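Local structure of folylpolyglutamate synthase protein FOLC (2VOS) at residues V265-I270 with V276-G281; Q102-R107 with A118-T123; D208-A213 with M242-A247; G377-L382 with E415-A420. The protein probably catalyses the ATP-dependent ligation of glutamate to dihydropteroate, and of further glutamates one by one to tetrahydrofolate, and binds ADP and magnesium. All coordinates share one frame; numbering follows the deposited sequence.

Interaction 1: V265-I270 with V276-G281; sequences VLRRQI and VLQLQG
Arg267 and Gln278 lie side by side on one face of an antiparallel hairpin, and a side-chain bond links them: Arg267 NH1 donates to Gln278 OE1 at 2.7 Å. The oxygen sits at the guanidinium edge, 1° out of its plane, while the guanidinium and amide planes stand 74° apart. Gln278 brings its amide there with CG anti to the backbone N (chi1 -176°) and an extended chain; Arg267 bends at chi3 to meet it, and its CG also rests 3.3 Å from Gln278 OE1. Beneath this pair is a classic beta bulge. Gln278 O accepts from both Leu266 N (2.8 Å) and Arg267 N (3.2 Å), the second on a lone pair, and Gln278 N returns a bond to Arg267 O. The extra residue, Leu266, lays its CD1 3.8 Å from Gln280 CB. On the other face the contacts are apolar: Val265 CG2 meets Leu279 CD2 at 3.9 Å, and Leu277 CD2 packs on Arg268 CB at 3.7 Å. Helix 296-312 covers that face, where Arg268 turns its polar end to Gln275 and to a salt bridge with Glu369. Gln278 NE2 bonds Ser287 of strand 284-291, so both ends of its amide are engaged. The hairpin is thus two-sided: polar groups pair on the outward face, and aliphatic branches seal the face against the helix.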
loop_
_atom_site.group_PDB
_atom_site.type_symbol
_atom_site.label_atom_id
_atom_site.label_comp_id
_atom_site.label_asym_id
_atom_site.label_seq_id
_atom_site.Cartn_x
_atom_site.Cartn_y
_atom_site.Cartn_z
ATOM N N VAL A 265 6.700 11.169 -15.935
ATOM C CA VAL A 265 5.658 10.785 -16.873
ATOM C C VAL A 265 5.641 11.837 -17.977
ATOM O O VAL A 265 5.398 13.011 -17.703
ATOM C CB VAL A 265 4.330 10.841 -16.212
ATOM C CG1 VAL A 265 3.282 10.454 -17.225
ATOM C CG2 VAL A 265 4.331 9.867 -15.010
ATOM N N LEU A 266 5.912 11.438 -19.212
ATOM C CA LEU A 266 5.902 12.377 -20.324
ATOM C C LEU A 266 4.480 12.570 -20.880
ATOM O O LEU A 266 4.064 13.704 -21.133
ATOM C CB LEU A 266 6.874 11.923 -21.425
ATOM C CG LEU A 266 8.350 11.904 -21.024
ATOM C CD1 LEU A 266 9.242 11.532 -22.198
ATOM C CD2 LEU A 266 8.802 13.259 -20.468
ATOM N N ARG A 267 3.751 11.475 -21.099
ATOM C CA ARG A 267 2.410 11.567 -21.686
ATOM C C ARG A 267 1.567 10.432 -21.087
ATOM O O ARG A 267 2.096 9.377 -20.705
ATOM C CB ARG A 267 2.431 11.371 -23.212
ATOM C CG ARG A 267 3.574 12.023 -23.942
ATOM C CD ARG A 267 3.403 12.146 -25.507
ATOM N NE ARG A 267 3.823 13.508 -25.930
ATOM C CZ ARG A 267 5.096 13.910 -26.031
ATOM N NH1 ARG A 267 6.097 13.043 -25.779
ATOM N NH2 ARG A 267 5.376 15.177 -26.374
ATOM N N ARG A 268 0.260 10.615 -21.091
ATOM C CA ARG A 268 -0.633 9.620 -20.558
ATOM C C ARG A 268 -1.999 9.794 -21.191
ATOM O O ARG A 268 -2.433 10.935 -21.406
ATOM C CB ARG A 268 -0.656 9.816 -19.059
ATOM C CG ARG A 268 -1.931 9.819 -18.430
ATOM C CD ARG A 268 -1.712 10.054 -16.886
ATOM N NE ARG A 268 -2.569 9.079 -16.291
ATOM C CZ ARG A 268 -3.860 9.255 -16.022
ATOM N NH1 ARG A 268 -4.427 10.441 -16.210
ATOM N NH2 ARG A 268 -4.556 8.232 -15.523
ATOM N N GLN A 269 -2.626 8.697 -21.595
ATOM C CA GLN A 269 -3.965 8.727 -22.161
ATOM C C GLN A 269 -4.784 7.682 -21.406
ATOM O O GLN A 269 -4.316 6.570 -21.218
ATOM C CB GLN A 269 -3.962 8.243 -23.589
ATOM C CG GLN A 269 -3.637 9.229 -24.649
ATOM C CD GLN A 269 -4.297 8.784 -25.921
ATOM O OE1 GLN A 269 -4.913 7.697 -25.962
ATOM N NE2 GLN A 269 -4.213 9.614 -26.963
ATOM N N ILE A 270 -6.012 8.019 -21.052
ATOM C CA ILE A 270 -6.960 7.045 -20.552
ATOM C C ILE A 270 -7.223 6.000 -21.642
ATOM O O ILE A 270 -7.278 6.324 -22.846
ATOM C CB ILE A 270 -8.305 7.734 -20.225
ATOM C CG1 ILE A 270 -8.038 8.929 -19.330
ATOM C CG2 ILE A 270 -9.287 6.762 -19.600
ATOM C CD1 ILE A 270 -7.055 8.659 -18.267
ATOM N N VAL A 276 -2.531 4.449 -20.998
ATOM C CA VAL A 276 -1.353 4.173 -21.767
ATOM C C VAL A 276 -0.374 5.307 -21.461
ATOM O O VAL A 276 -0.741 6.477 -21.494
ATOM C CB VAL A 276 -1.706 4.154 -23.246
ATOM C CG1 VAL A 276 -0.392 4.015 -24.062
ATOM C CG2 VAL A 276 -2.666 2.935 -23.575
ATOM N N LEU A 277 0.873 4.965 -21.179
ATOM C CA LEU A 277 1.886 5.919 -20.735
ATOM C C LEU A 277 3.088 6.010 -21.658
ATOM O O LEU A 277 3.505 5.030 -22.272
ATOM C CB LEU A 277 2.404 5.492 -19.313
ATOM C CG LEU A 277 1.282 5.192 -18.301
ATOM C CD1 LEU A 277 1.891 4.636 -16.947
ATOM C CD2 LEU A 277 0.485 6.424 -18.039
ATOM N N GLN A 278 3.701 7.179 -21.684
ATOM C CA GLN A 278 5.040 7.292 -22.188
ATOM C C GLN A 278 5.888 7.822 -21.041
ATOM O O GLN A 278 5.620 8.925 -20.522
ATOM C CB GLN A 278 5.101 8.321 -23.357
ATOM C CG GLN A 278 6.501 8.361 -23.932
ATOM C CD GLN A 278 6.605 9.276 -25.134
ATOM O OE1 GLN A 278 6.340 10.491 -25.030
ATOM N NE2 GLN A 278 7.018 8.697 -26.289
ATOM N N LEU A 279 6.907 7.056 -20.646
ATOM C CA LEU A 279 7.702 7.390 -19.463
ATOM C C LEU A 279 9.158 7.680 -19.820
ATOM O O LEU A 279 9.798 6.903 -20.529
ATOM C CB LEU A 279 7.652 6.231 -18.469
ATOM C CG LEU A 279 6.263 5.758 -17.986
ATOM C CD1 LEU A 279 6.351 4.499 -17.009
ATOM C CD2 LEU A 279 5.495 6.870 -17.275
ATOM N N GLN A 280 9.689 8.760 -19.273
ATOM C CA GLN A 280 11.132 8.924 -19.256
ATOM C C GLN A 280 11.730 8.313 -17.976
ATOM O O GLN A 280 11.458 8.793 -16.855
ATOM C CB GLN A 280 11.497 10.386 -19.352
ATOM C CG GLN A 280 13.024 10.587 -19.382
ATOM C CD GLN A 280 13.346 11.858 -20.033
ATOM O OE1 GLN A 280 12.834 12.150 -21.115
ATOM N NE2 GLN A 280 14.190 12.667 -19.384
ATOM N N GLY A 281 12.462 7.218 -18.134
ATOM C CA GLY A 281 13.135 6.575 -17.029
ATOM C C GLY A 281 14.578 7.051 -16.986
ATOM O O GLY A 281 15.000 7.928 -17.799
#

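Interaction 2: Q102-R107 with A118-T123; sequences QSPVER and AQYVAT
Tyr120 reaches from helix 117-140 into the turn at Pro104 and Val105, and its side chain makes the whole contact from the helix side. At its base, Tyr120 CB faces Val105 CG1 at 4.2 Å, a loose apolar touch. A chi1 of 176°, trans to the helix's own nitrogen, throws the ring outward and across the 3-10 segment 104-107. Tyr120 CD1 then passes Val105 CA at 4.1 Å, and Tyr120 CE1 comes to 3.7 Å from Pro104 O; both partners stand obliquely to the ring. Farther out, Tyr120 CZ lies 3.7 Å from Pro104 CB, the two side chains crossing at about a right angle. The tip ends close to the same carbon, with Tyr120 OH 3.4 Å from Pro104 CB. The hydroxyl's polar partner is Glu31 OE2 of helix 23-34, to which it hydrogen-bonds, and this fixes the ring's far end. Behind the touching residues the turn is tied to itself. Gln102 N donates to Glu106 OE2 at 2.6 Å, on the syn lone pair of that oxygen. Ser103 N donates to the same Glu106 OE2 at 2.7 Å, from above the carboxylate plane. These bonds tie the start of the turn, Gln102 and Ser103, to the Glu106 carboxylate. The buried tyrosine therefore sits where three helices and a loop converge: it touches Leu27 of helix 23-34 and Leu155 and Met158 of helix 151-165, while the turn leads directly into strand 108-110.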
loop_
_atom_site.group_PDB
_atom_site.type_symbol
_atom_site.label_atom_id
_atom_site.label_comp_id
_atom_site.label_asym_id
_atom_site.label_seq_id
_atom_site.Cartn_x
_atom_site.Cartn_y
_atom_site.Cartn_z
ATOM N N GLN A 102 -7.186 -9.001 2.705
ATOM C CA GLN A 102 -8.080 -10.134 3.074
ATOM C C GLN A 102 -7.458 -11.212 3.941
ATOM O O GLN A 102 -8.108 -11.723 4.885
ATOM C CB GLN A 102 -8.632 -10.798 1.827
ATOM C CG GLN A 102 -9.289 -9.835 0.899
ATOM C CD GLN A 102 -9.537 -10.485 -0.443
ATOM O OE1 GLN A 102 -8.775 -10.272 -1.428
ATOM N NE2 GLN A 102 -10.638 -11.258 -0.524
ATOM N N SER A 103 -6.211 -11.588 3.639
ATOM C CA SER A 103 -5.585 -12.688 4.339
ATOM C C SER A 103 -4.132 -12.330 4.606
ATOM O O SER A 103 -3.502 -11.702 3.775
ATOM C CB SER A 103 -5.688 -13.972 3.491
ATOM O OG SER A 103 -4.827 -14.970 4.027
ATOM N N PRO A 104 -3.588 -12.726 5.769
ATOM C CA PRO A 104 -2.226 -12.330 5.999
ATOM C C PRO A 104 -1.216 -12.976 5.022
ATOM O O PRO A 104 -0.090 -12.473 4.929
ATOM C CB PRO A 104 -1.951 -12.828 7.436
ATOM C CG PRO A 104 -2.925 -13.889 7.682
ATOM C CD PRO A 104 -4.160 -13.508 6.886
ATOM N N VAL A 105 -1.573 -14.069 4.316
ATOM C CA VAL A 105 -0.638 -14.611 3.290
ATOM C C VAL A 105 -0.236 -13.521 2.299
ATOM O O VAL A 105 0.835 -13.610 1.639
ATOM C CB VAL A 105 -1.196 -15.889 2.507
ATOM C CG1 VAL A 105 -1.582 -16.955 3.480
ATOM C CG2 VAL A 105 -2.395 -15.575 1.590
ATOM N N GLU A 106 -1.064 -12.477 2.169
ATOM C CA GLU A 106 -0.770 -11.463 1.165
ATOM C C GLU A 106 0.540 -10.757 1.511
ATOM O O GLU A 106 1.118 -10.070 0.669
ATOM C CB GLU A 106 -1.841 -10.365 1.154
ATOM C CG GLU A 106 -3.180 -10.781 0.516
ATOM C CD GLU A 106 -4.288 -9.818 0.979
ATOM O OE1 GLU A 106 -4.042 -8.579 0.990
ATOM O OE2 GLU A 106 -5.364 -10.302 1.405
ATOM N N ARG A 107 0.911 -10.820 2.776
ATOM C CA ARG A 107 2.103 -10.053 3.260
ATOM C C ARG A 107 3.414 -10.679 2.819
ATOM O O ARG A 107 4.434 -10.026 2.926
ATOM C CB ARG A 107 2.142 -10.004 4.792
ATOM C CG ARG A 107 0.889 -9.250 5.328
ATOM C CD ARG A 107 0.728 -9.433 6.839
ATOM N NE ARG A 107 -0.305 -8.480 7.324
ATOM C CZ ARG A 107 -0.064 -7.217 7.742
ATOM N NH1 ARG A 107 1.193 -6.702 7.786
ATOM N NH2 ARG A 107 -1.102 -6.460 8.147
ATOM N N ALA A 118 -0.329 -23.006 4.027
ATOM C CA ALA A 118 0.571 -24.013 4.592
ATOM C C ALA A 118 2.038 -23.468 4.741
ATOM O O ALA A 118 2.712 -23.641 5.760
ATOM C CB ALA A 118 0.488 -25.289 3.699
ATOM N N GLN A 119 2.513 -22.765 3.730
ATOM C CA GLN A 119 3.845 -22.225 3.746
ATOM C C GLN A 119 3.924 -21.140 4.800
ATOM O O GLN A 119 5.001 -20.945 5.379
ATOM C CB GLN A 119 4.153 -21.595 2.398
ATOM C CG GLN A 119 4.630 -22.615 1.362
ATOM C CD GLN A 119 4.302 -22.278 -0.120
ATOM O OE1 GLN A 119 3.725 -21.227 -0.488
ATOM N NE2 GLN A 119 4.662 -23.216 -0.972
ATOM N N TYR A 120 2.825 -20.376 4.998
ATOM C CA TYR A 120 2.848 -19.253 5.969
ATOM C C TYR A 120 3.023 -19.838 7.362
ATOM O O TYR A 120 3.838 -19.369 8.171
ATOM C CB TYR A 120 1.545 -18.466 5.839
ATOM C CG TYR A 120 1.303 -17.311 6.803
ATOM C CD1 TYR A 120 1.653 -16.004 6.452
ATOM C CD2 TYR A 120 0.685 -17.504 8.039
ATOM C CE1 TYR A 120 1.407 -14.907 7.326
ATOM C CE2 TYR A 120 0.433 -16.368 8.944
ATOM C CZ TYR A 120 0.795 -15.101 8.547
ATOM O OH TYR A 120 0.555 -13.985 9.349
ATOM N N VAL A 121 2.217 -20.861 7.660
ATOM C CA VAL A 121 2.324 -21.600 8.943
ATOM C C VAL A 121 3.713 -22.236 9.105
ATOM O O VAL A 121 4.299 -22.097 10.161
ATOM C CB VAL A 121 1.194 -22.686 9.056
ATOM C CG1 VAL A 121 1.375 -23.597 10.246
ATOM C CG2 VAL A 121 -0.182 -21.990 9.110
ATOM N N ALA A 122 4.239 -22.939 8.071
ATOM C CA ALA A 122 5.559 -23.568 8.176
ATOM C C ALA A 122 6.628 -22.507 8.437
ATOM O O ALA A 122 7.561 -22.748 9.164
ATOM C CB ALA A 122 5.904 -24.334 6.880
ATOM N N THR A 123 6.493 -21.326 7.830
ATOM C CA THR A 123 7.468 -20.252 8.063
ATOM C C THR A 123 7.430 -19.780 9.513
ATOM O O THR A 123 8.459 -19.643 10.138
ATOM C CB THR A 123 7.255 -19.084 7.071
ATOM O OG1 THR A 123 7.380 -19.613 5.746
ATOM C CG2 THR A 123 8.303 -18.005 7.240
#

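Interaction 3: D208-A213 with M242-A247; sequences DIAGIA and MEVLLA
Ala213 and Val244 form the tight centre of this contact, where the axes of the two helix segments come within 8.9 Å at a signed crossing angle of -34°. Ala213 CB sits 3.6 Å from Val244 CG1 and 3.8 Å from Val244 CB, and the backbones draw in so that the CA atoms of Ala213 and Val244 are only 6.2 Å apart. A single methyl on one helix against a branched side chain on the other permits this closeness. The valine straddles its neighbours: chi1 of 165° aims CG1 at Ala213, while Val244 CG2 turns back one helical turn to lie 4.0 Å from Ala210 CB. That second touch is looser and belongs to the more open side, where Ala210 and Val244 are both partly exposed. On the buried side Leu245 CD2 comes to 3.8 Å from Ala213 O, but touches the alanine methyl only loosely. No hydrogen bond joins the two segments. The first begins at an exposed N-cap, Asp208, whose OD1 accepts from Gly211 N at 3.1 Å, met from well above the carboxylate plane. In the fold, helices 209-217 and 239-251 are successive connections between the parallel strands 191-194, 231-234 and 255-258. Leu245 continues inward onto Ile234 of the middle strand, Leu246 meets Val256 of the last, and Val241 extends the interface along Ala213 and Ile209.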
loop_
_atom_site.group_PDB
_atom_site.type_symbol
_atom_site.label_atom_id
_atom_site.label_comp_id
_atom_site.label_asym_id
_atom_site.label_seq_id
_atom_site.Cartn_x
_atom_site.Cartn_y
_atom_site.Cartn_z
ATOM N N ASP A 208 4.235 18.104 11.553
ATOM C CA ASP A 208 5.674 18.270 11.487
ATOM C C ASP A 208 6.208 17.648 10.190
ATOM O O ASP A 208 6.871 16.602 10.252
ATOM C CB ASP A 208 6.330 17.546 12.665
ATOM C CG ASP A 208 7.780 17.912 12.794
ATOM O OD1 ASP A 208 8.232 18.674 11.925
ATOM O OD2 ASP A 208 8.452 17.458 13.738
ATOM N N ILE A 209 5.936 18.256 9.034
ATOM C CA ILE A 209 6.169 17.515 7.787
ATOM C C ILE A 209 7.667 17.166 7.615
ATOM O O ILE A 209 8.046 16.102 7.074
ATOM C CB ILE A 209 5.619 18.219 6.532
ATOM C CG1 ILE A 209 5.368 17.151 5.449
ATOM C CG2 ILE A 209 6.603 19.325 6.076
ATOM N N ALA A 210 8.498 18.044 8.140
ATOM C CA ALA A 210 9.918 17.803 8.199
ATOM C C ALA A 210 10.312 16.589 9.084
ATOM O O ALA A 210 11.163 15.783 8.684
ATOM C CB ALA A 210 10.597 19.033 8.683
ATOM N N GLY A 211 9.708 16.456 10.258
ATOM C CA GLY A 211 9.963 15.300 11.131
ATOM C C GLY A 211 9.420 14.035 10.475
ATOM O O GLY A 211 10.020 12.956 10.574
ATOM N N ILE A 212 8.281 14.172 9.802
ATOM C CA ILE A 212 7.675 13.045 9.081
ATOM C C ILE A 212 8.615 12.575 7.966
ATOM O O ILE A 212 8.917 11.386 7.874
ATOM C CB ILE A 212 6.243 13.384 8.545
ATOM C CG1 ILE A 212 5.296 13.718 9.715
ATOM C CG2 ILE A 212 5.681 12.228 7.692
ATOM C CD1 ILE A 212 3.891 14.165 9.266
ATOM N N ALA A 213 9.104 13.514 7.161
ATOM C CA ALA A 213 10.086 13.243 6.084
ATOM C C ALA A 213 11.340 12.601 6.615
ATOM O O ALA A 213 11.821 11.612 6.054
ATOM C CB ALA A 213 10.454 14.519 5.358
HETATM N N MSE A 242 11.184 17.462 0.302
HETATM C CA MSE A 242 12.361 17.223 -0.542
HETATM C C MSE A 242 13.682 17.654 0.149
HETATM O O MSE A 242 14.662 16.907 0.190
HETATM C CB MSE A 242 12.197 17.904 -1.911
HETATM C CG MSE A 242 13.345 17.616 -2.891
HETATM SE SE MSE A 242 13.425 15.645 -3.256
HETATM C CE MSE A 242 11.842 15.577 -4.392
ATOM N N GLU A 243 13.702 18.855 0.727
ATOM C CA GLU A 243 14.886 19.336 1.426
ATOM C C GLU A 243 15.393 18.311 2.438
ATOM O O GLU A 243 16.595 17.941 2.457
ATOM C CB GLU A 243 14.574 20.650 2.104
ATOM N N VAL A 244 14.477 17.799 3.251
ATOM C CA VAL A 244 14.851 16.803 4.247
ATOM C C VAL A 244 15.363 15.507 3.613
ATOM O O VAL A 244 16.357 14.913 4.074
ATOM C CB VAL A 244 13.666 16.465 5.222
ATOM C CG1 VAL A 244 13.971 15.186 5.998
ATOM C CG2 VAL A 244 13.401 17.616 6.156
ATOM N N LEU A 245 14.686 15.041 2.564
ATOM C CA LEU A 245 15.123 13.824 1.937
ATOM C C LEU A 245 16.498 13.936 1.284
ATOM O O LEU A 245 17.294 12.957 1.325
ATOM C CB LEU A 245 14.092 13.383 0.858
ATOM C CG LEU A 245 12.678 13.135 1.373
ATOM C CD1 LEU A 245 11.754 12.759 0.185
ATOM C CD2 LEU A 245 12.721 12.043 2.401
ATOM N N LEU A 246 16.758 15.080 0.638
ATOM C CA LEU A 246 18.066 15.316 -0.002
ATOM C C LEU A 246 19.190 15.412 1.045
ATOM O O LEU A 246 20.315 14.896 0.861
ATOM C CB LEU A 246 18.037 16.597 -0.857
ATOM C CG LEU A 246 17.064 16.588 -2.046
ATOM C CD1 LEU A 246 16.988 17.957 -2.775
ATOM C CD2 LEU A 246 17.443 15.487 -3.019
ATOM N N ALA A 247 18.887 16.089 2.153
ATOM C CA ALA A 247 19.849 16.190 3.287
ATOM C C ALA A 247 20.249 14.797 3.801
ATOM O O ALA A 247 21.437 14.499 3.967
ATOM C CB ALA A 247 19.258 17.007 4.385
#

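Interaction 4: G377-L382 with E415-A420; sequences GVLSVL and EALALA
Leu417 sets a methyl against the peptide group joining Leu379 and Ser380, the flat group that matters here. Leu417 CD2 overhangs the rim between the oxygen and the following CA, lying 3.4 Å from Leu379 O and 3.8 Å from Ser380 CA. It approaches the oxygen from well out of the peptide plane, and no other side chain of 415-420 joins it. The second branch of the same leucine serves the side chains: Leu417 CD1 lies 4.0 Å from Leu379 CD2, the two leucines crossing obliquely, and 4.5 Å from Val381 CG2. Leu417 CD1 thus reaches both Leu379 and Val381, whose CB atoms are on the same side of the extended chain. Its chi1 of -178° directs CG toward the strand end, chi2 of 54° then spreading the two methyls. Ser380 turns its CB the other way; its OG makes a weak hydrogen bond to Asn406 N, and its O accepts from Thr474. All four touching residues are buried, and no hydrogen bond joins the segments; van der Waals contact does, part of it against backbone atoms. The side chain of Val381 lies about 6 Å from that of the magnesium ligand His354. Strand 374-379, helix 387-394 and the parallel neighbouring strand 400-403 form a beta-alpha-beta connection, and helix 414-425 comes next in the chain. From it, Leu417 touches Val387 of helix 387-394 and Val403 of strand 400-403.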
loop_
_atom_site.group_PDB
_atom_site.type_symbol
_atom_site.label_atom_id
_atom_site.label_comp_id
_atom_site.label_asym_id
_atom_site.label_seq_id
_atom_site.Cartn_x
_atom_site.Cartn_y
_atom_site.Cartn_z
ATOM N N GLY A 377 -21.195 6.541 -1.859
ATOM C CA GLY A 377 -19.994 6.036 -1.216
ATOM C C GLY A 377 -20.457 5.098 -0.103
ATOM O O GLY A 377 -21.557 5.298 0.440
ATOM N N VAL A 378 -19.652 4.085 0.251
ATOM C CA VAL A 378 -19.948 3.241 1.405
ATOM C C VAL A 378 -18.664 3.397 2.126
ATOM O O VAL A 378 -17.573 3.102 1.565
ATOM C CB VAL A 378 -20.214 1.735 1.044
ATOM C CG1 VAL A 378 -20.159 0.760 2.288
ATOM C CG2 VAL A 378 -21.575 1.580 0.360
ATOM N N LEU A 379 -18.767 3.886 3.370
ATOM C CA LEU A 379 -17.590 4.354 4.060
ATOM C C LEU A 379 -17.442 3.820 5.483
ATOM O O LEU A 379 -18.394 3.845 6.269
ATOM C CB LEU A 379 -17.684 5.899 4.092
ATOM C CG LEU A 379 -16.478 6.698 4.575
ATOM C CD1 LEU A 379 -15.434 6.830 3.490
ATOM C CD2 LEU A 379 -16.976 8.102 5.026
ATOM N N SER A 380 -16.258 3.355 5.825
ATOM C CA SER A 380 -15.872 3.139 7.208
ATOM C C SER A 380 -14.389 3.491 7.325
ATOM O O SER A 380 -13.533 3.109 6.479
ATOM C CB SER A 380 -16.080 1.675 7.623
ATOM O OG SER A 380 -15.497 1.407 8.889
ATOM N N VAL A 381 -14.071 4.213 8.397
ATOM C CA VAL A 381 -12.762 4.828 8.511
ATOM C C VAL A 381 -12.212 4.519 9.875
ATOM O O VAL A 381 -12.959 4.493 10.860
ATOM C CB VAL A 381 -12.835 6.384 8.290
ATOM C CG1 VAL A 381 -11.458 7.024 8.416
ATOM C CG2 VAL A 381 -13.387 6.721 6.864
ATOM N N LEU A 382 -10.905 4.303 9.959
ATOM C CA LEU A 382 -10.287 4.099 11.283
ATOM C C LEU A 382 -10.135 5.427 12.089
ATOM O O LEU A 382 -10.050 6.495 11.511
ATOM C CB LEU A 382 -8.974 3.333 11.157
ATOM C CG LEU A 382 -9.134 2.015 10.369
ATOM C CD1 LEU A 382 -7.841 1.305 10.437
ATOM C CD2 LEU A 382 -10.250 1.113 10.876
ATOM N N GLU A 415 -22.020 6.308 14.563
ATOM C CA GLU A 415 -22.610 7.556 14.961
ATOM C C GLU A 415 -21.571 8.681 14.828
ATOM O O GLU A 415 -21.854 9.770 14.320
ATOM C CB GLU A 415 -23.166 7.427 16.400
ATOM C CG GLU A 415 -24.208 6.260 16.520
ATOM C CD GLU A 415 -23.642 4.891 17.085
ATOM O OE1 GLU A 415 -22.637 4.286 16.587
ATOM O OE2 GLU A 415 -24.280 4.420 18.065
ATOM N N ALA A 416 -20.345 8.416 15.248
ATOM C CA ALA A 416 -19.341 9.454 15.102
ATOM C C ALA A 416 -19.091 9.730 13.612
ATOM O O ALA A 416 -18.931 10.884 13.221
ATOM C CB ALA A 416 -18.022 9.069 15.832
ATOM N N LEU A 417 -19.048 8.679 12.784
ATOM C CA LEU A 417 -18.728 8.854 11.358
ATOM C C LEU A 417 -19.921 9.549 10.632
ATOM O O LEU A 417 -19.741 10.414 9.758
ATOM C CB LEU A 417 -18.406 7.502 10.711
ATOM C CG LEU A 417 -18.008 7.519 9.223
ATOM C CD1 LEU A 417 -16.852 8.507 9.051
ATOM C CD2 LEU A 417 -17.628 6.136 8.693
ATOM N N ALA A 418 -21.132 9.147 10.992
ATOM C CA ALA A 418 -22.333 9.784 10.472
ATOM C C ALA A 418 -22.366 11.319 10.720
ATOM O O ALA A 418 -22.740 12.102 9.850
ATOM C CB ALA A 418 -23.595 9.143 11.142
ATOM N N LEU A 419 -22.067 11.726 11.939
ATOM C CA LEU A 419 -21.980 13.146 12.260
ATOM C C LEU A 419 -20.871 13.853 11.444
ATOM O O LEU A 419 -21.117 14.888 10.838
ATOM C CB LEU A 419 -21.734 13.274 13.757
ATOM C CG LEU A 419 -21.557 14.589 14.492
ATOM C CD1 LEU A 419 -22.816 15.486 14.363
ATOM C CD2 LEU A 419 -21.310 14.190 15.958
ATOM N N ALA A 420 -19.655 13.283 11.429
ATOM C CA ALA A 420 -18.554 13.803 10.609
ATOM C C ALA A 420 -19.027 13.996 9.155
ATOM O O ALA A 420 -18.904 15.094 8.608
ATOM C CB ALA A 420 -17.312 12.879 10.674
#

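Interaction 1 is the surface contact of the set and the only one whose segments are hydrogen-bonded to each other; interactions 2, 3 and 4 have no such bond and rest on van der Waals contact, mostly of apolar groups. Interactions 2 and 4 are fully buried, each turning on one large helix residue pushed against a loop or strand end, whereas interaction 3 pairs two helices through alanine methyls against a valine and a leucine and is only partly buried. Interactions 1 and 3 fall in the Mur ligase middle domain, and interaction 4 in the glutamate ligase domain. No two touch or share a helix or strand: centres are 28 to 36 Å apart, with interactions 1 and 2 on opposite sides of the chain's centre.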